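Cyclopropane-fatty-acyl-phospholipid synthase 1 (Mycobacterium tuberculosis, PDB 1KPG) catalyses the conversion of a double bond at the distal position of an alpha mycolic acid into a cyclopropane ring, using S-adenosyl-L-methionine as the one-carbon donor. Local coordinates at residues A[166-171]-A[204-209]. Sequence-based numbering, arbitrary orientation.
Sequences LHTITG and RLPSIP. With 16A (cetyl-trimethyl-ammonium), chain G; CO3 (carbonate ion), chain E.
Leu205 and Pro206 cross the C-terminal end of strand 163-171 at Ile169, Thr170 and Gly171, in this Rossmann-like methyltransferase fold, beside the pocket that holds a cetyl-trimethyl-ammonium chain, probably where the acyl substrate lies. The strand is the last parallel one in the sheet; its antiparallel neighbour is strand 278-286. One backbone bond pins the crossing: Gly171 N donates to Pro206 O (2.8 Å), nearly in line with the carbonyl, while Thr170 CA makes a CA-H...O contact with the same oxygen. A water bridges the carbonyl oxygens of Gly171 and Leu205, donating to both. From Leu205, CB faces C9 of the detergent chain at 3.8 Å, and CG, anti to the backbone N (chi1 -173°), turns to Gly171. Leu205 CD2 packs on Gly171 CA at 3.4 Å. Leu205 CD1 meets Ile169 CG2 at 3.6 Å, the two side chains crossing at about a right angle. Ile169 CD1, at the end of the other branch, lies between C3 of the detergent chain and O1 of a carbonate ion, 3.3 Å from the latter. The side chain of Ile169 lies about 7 Å from the side chains of Cys269, probably an active-site residue, and Ser34, a likely cofactor-binding residue. Pro206 sets CD against Ile169 O at 3.4 Å, an oxygen that also accepts a hydrogen bond from Thr168 OG1. Farther along, Ile208 CG1 rests against Thr170 OG1, and Ser207 OG caps Met210 N at the start of helix 208-216. On the pocket side, His167 NE2 donates to O2 of the carbonate at 2.6 Å, with carbonate O3 in the plane of the ring at its CD2 edge.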
loop_
_atom_site.group_PDB
_atom_site.type_symbol
_atom_site.label_atom_id
_atom_site.label_comp_id
_atom_site.label_asym_id
_atom_site.label_seq_id
_atom_site.Cartn_x
_atom_site.Cartn_y
_atom_site.Cartn_z
ATOM N N LEU A 166 6.516 -4.146 -6.515
ATOM C CA LEU A 166 5.131 -4.272 -6.116
ATOM C C LEU A 166 5.099 -4.849 -4.708
ATOM O O LEU A 166 5.488 -5.993 -4.478
ATOM C CB LEU A 166 4.384 -5.195 -7.084
ATOM C CG LEU A 166 2.904 -5.452 -6.777
ATOM C CD1 LEU A 166 2.136 -4.146 -6.782
ATOM C CD2 LEU A 166 2.332 -6.403 -7.810
ATOM N N HIS A 167 4.653 -4.027 -3.768
ATOM C CA HIS A 167 4.546 -4.413 -2.367
ATOM C C HIS A 167 3.054 -4.545 -2.091
ATOM O O HIS A 167 2.319 -3.568 -2.164
ATOM C CB HIS A 167 5.185 -3.319 -1.498
ATOM C CG HIS A 167 4.887 -3.431 -0.033
ATOM N ND1 HIS A 167 5.843 -3.207 0.935
ATOM C CD2 HIS A 167 3.728 -3.662 0.631
ATOM C CE1 HIS A 167 5.288 -3.293 2.129
ATOM N NE2 HIS A 167 4.004 -3.568 1.973
ATOM N N THR A 168 2.610 -5.755 -1.775
ATOM C CA THR A 168 1.200 -5.982 -1.521
ATOM C C THR A 168 0.946 -7.095 -0.522
ATOM O O THR A 168 1.747 -8.021 -0.374
ATOM C CB THR A 168 0.456 -6.336 -2.825
ATOM O OG1 THR A 168 -0.905 -6.670 -2.527
ATOM C CG2 THR A 168 1.131 -7.534 -3.517
ATOM N N ILE A 169 -0.185 -6.986 0.161
ATOM C CA ILE A 169 -0.619 -7.980 1.125
ATOM C C ILE A 169 -1.057 -9.175 0.281
ATOM O O ILE A 169 -1.493 -9.005 -0.857
ATOM C CB ILE A 169 -1.823 -7.442 1.944
ATOM C CG1 ILE A 169 -1.323 -6.396 2.944
ATOM C CG2 ILE A 169 -2.560 -8.583 2.649
ATOM C CD1 ILE A 169 -2.414 -5.498 3.492
ATOM N N THR A 170 -0.908 -10.375 0.822
ATOM C CA THR A 170 -1.306 -11.579 0.111
ATOM C C THR A 170 -1.905 -12.493 1.163
ATOM O O THR A 170 -1.635 -12.327 2.350
ATOM C CB THR A 170 -0.092 -12.266 -0.571
ATOM O OG1 THR A 170 0.864 -12.662 0.417
ATOM C CG2 THR A 170 0.579 -11.312 -1.543
ATOM N N GLY A 171 -2.731 -13.444 0.755
ATOM C CA GLY A 171 -3.315 -14.318 1.752
ATOM C C GLY A 171 -3.701 -15.699 1.274
ATOM O O GLY A 171 -3.763 -15.963 0.076
ATOM N N ARG A 204 -9.681 -6.809 -2.401
ATOM C CA ARG A 204 -9.469 -8.211 -2.748
ATOM C C ARG A 204 -8.121 -8.709 -2.249
ATOM O O ARG A 204 -7.108 -8.031 -2.403
ATOM C CB ARG A 204 -9.536 -8.389 -4.263
ATOM C CG ARG A 204 -10.888 -8.793 -4.787
ATOM C CD ARG A 204 -11.199 -10.224 -4.398
ATOM N NE ARG A 204 -12.444 -10.689 -4.997
ATOM C CZ ARG A 204 -12.933 -11.914 -4.850
ATOM N NH1 ARG A 204 -12.280 -12.811 -4.117
ATOM N NH2 ARG A 204 -14.080 -12.245 -5.429
ATOM N N LEU A 205 -8.112 -9.903 -1.667
ATOM C CA LEU A 205 -6.885 -10.490 -1.153
ATOM C C LEU A 205 -6.193 -11.345 -2.212
ATOM O O LEU A 205 -6.704 -12.393 -2.620
ATOM C CB LEU A 205 -7.184 -11.347 0.079
ATOM C CG LEU A 205 -5.948 -11.888 0.808
ATOM C CD1 LEU A 205 -5.100 -10.717 1.288
ATOM C CD2 LEU A 205 -6.373 -12.762 1.987
ATOM N N PRO A 206 -5.019 -10.898 -2.680
ATOM C CA PRO A 206 -4.218 -11.591 -3.695
ATOM C C PRO A 206 -3.496 -12.803 -3.102
ATOM O O PRO A 206 -3.245 -12.853 -1.896
ATOM C CB PRO A 206 -3.208 -10.523 -4.134
ATOM C CG PRO A 206 -3.855 -9.220 -3.742
ATOM C CD PRO A 206 -4.478 -9.553 -2.426
ATOM N N SER A 207 -3.162 -13.772 -3.950
ATOM C CA SER A 207 -2.425 -14.946 -3.493
ATOM C C SER A 207 -1.043 -14.837 -4.128
ATOM O O SER A 207 -0.909 -14.309 -5.231
ATOM C CB SER A 207 -3.112 -16.239 -3.950
ATOM O OG SER A 207 -2.967 -16.443 -5.348
ATOM N N ILE A 208 -0.010 -15.311 -3.440
ATOM C CA ILE A 208 1.333 -15.230 -4.009
ATOM C C ILE A 208 1.364 -15.879 -5.401
ATOM O O ILE A 208 1.952 -15.332 -6.336
ATOM C CB ILE A 208 2.373 -15.899 -3.084
ATOM C CG1 ILE A 208 2.378 -15.188 -1.721
ATOM C CG2 ILE A 208 3.756 -15.842 -3.725
ATOM C CD1 ILE A 208 3.232 -15.867 -0.668
ATOM N N PRO A 209 0.731 -17.054 -5.557
ATOM C CA PRO A 209 0.727 -17.705 -6.875
ATOM C C PRO A 209 0.051 -16.828 -7.930
ATOM O O PRO A 209 0.497 -16.759 -9.077
ATOM C CB PRO A 209 -0.048 -18.997 -6.617
ATOM C CG PRO A 209 0.330 -19.324 -5.205
ATOM C CD PRO A 209 0.223 -17.973 -4.521
HETATM C C1 16A G . -3.615 -3.939 7.085
HETATM C C2 16A G . -4.704 -4.477 6.154
HETATM C C3 16A G . -4.788 -6.011 6.214
HETATM C C4 16A G . -5.846 -6.649 5.303
HETATM C C5 16A G . -5.861 -8.181 5.457
HETATM C C6 16A G . -6.880 -8.942 4.583
HETATM C C7 16A G . -8.377 -8.528 4.562
HETATM C C8 16A G . -9.079 -8.041 3.269
HETATM C C9 16A G . -8.435 -8.274 1.880
HETATM C C10 16A G . -7.595 -7.106 1.371
HETATM C C11 16A G . -8.292 -5.958 0.595
HETATM C C12 16A G . -7.996 -4.477 0.937
HETATM C C13 16A G . -6.553 -4.120 1.365
HETATM C C14 16A G . -6.345 -2.636 1.679
HETATM C C15 16A G . -4.950 -2.473 2.312
HETATM C C16 16A G . -4.729 -1.001 2.729
HETATM N N1 16A G . -3.509 -0.481 3.340
HETATM C C17 16A G . -3.820 0.972 3.601
HETATM C C18 16A G . -3.145 -1.109 4.675
HETATM C C19 16A G . -2.354 -0.499 2.361
HETATM C C CO3 E . 0.740 -3.224 2.833
HETATM O O1 CO3 E . -0.517 -2.739 3.479
HETATM O O2 CO3 E . 1.907 -3.138 3.501
HETATM O O3 CO3 E . 0.699 -3.765 1.581
HETATM O O HOH W 1 -6.147 -15.020 -1.468
#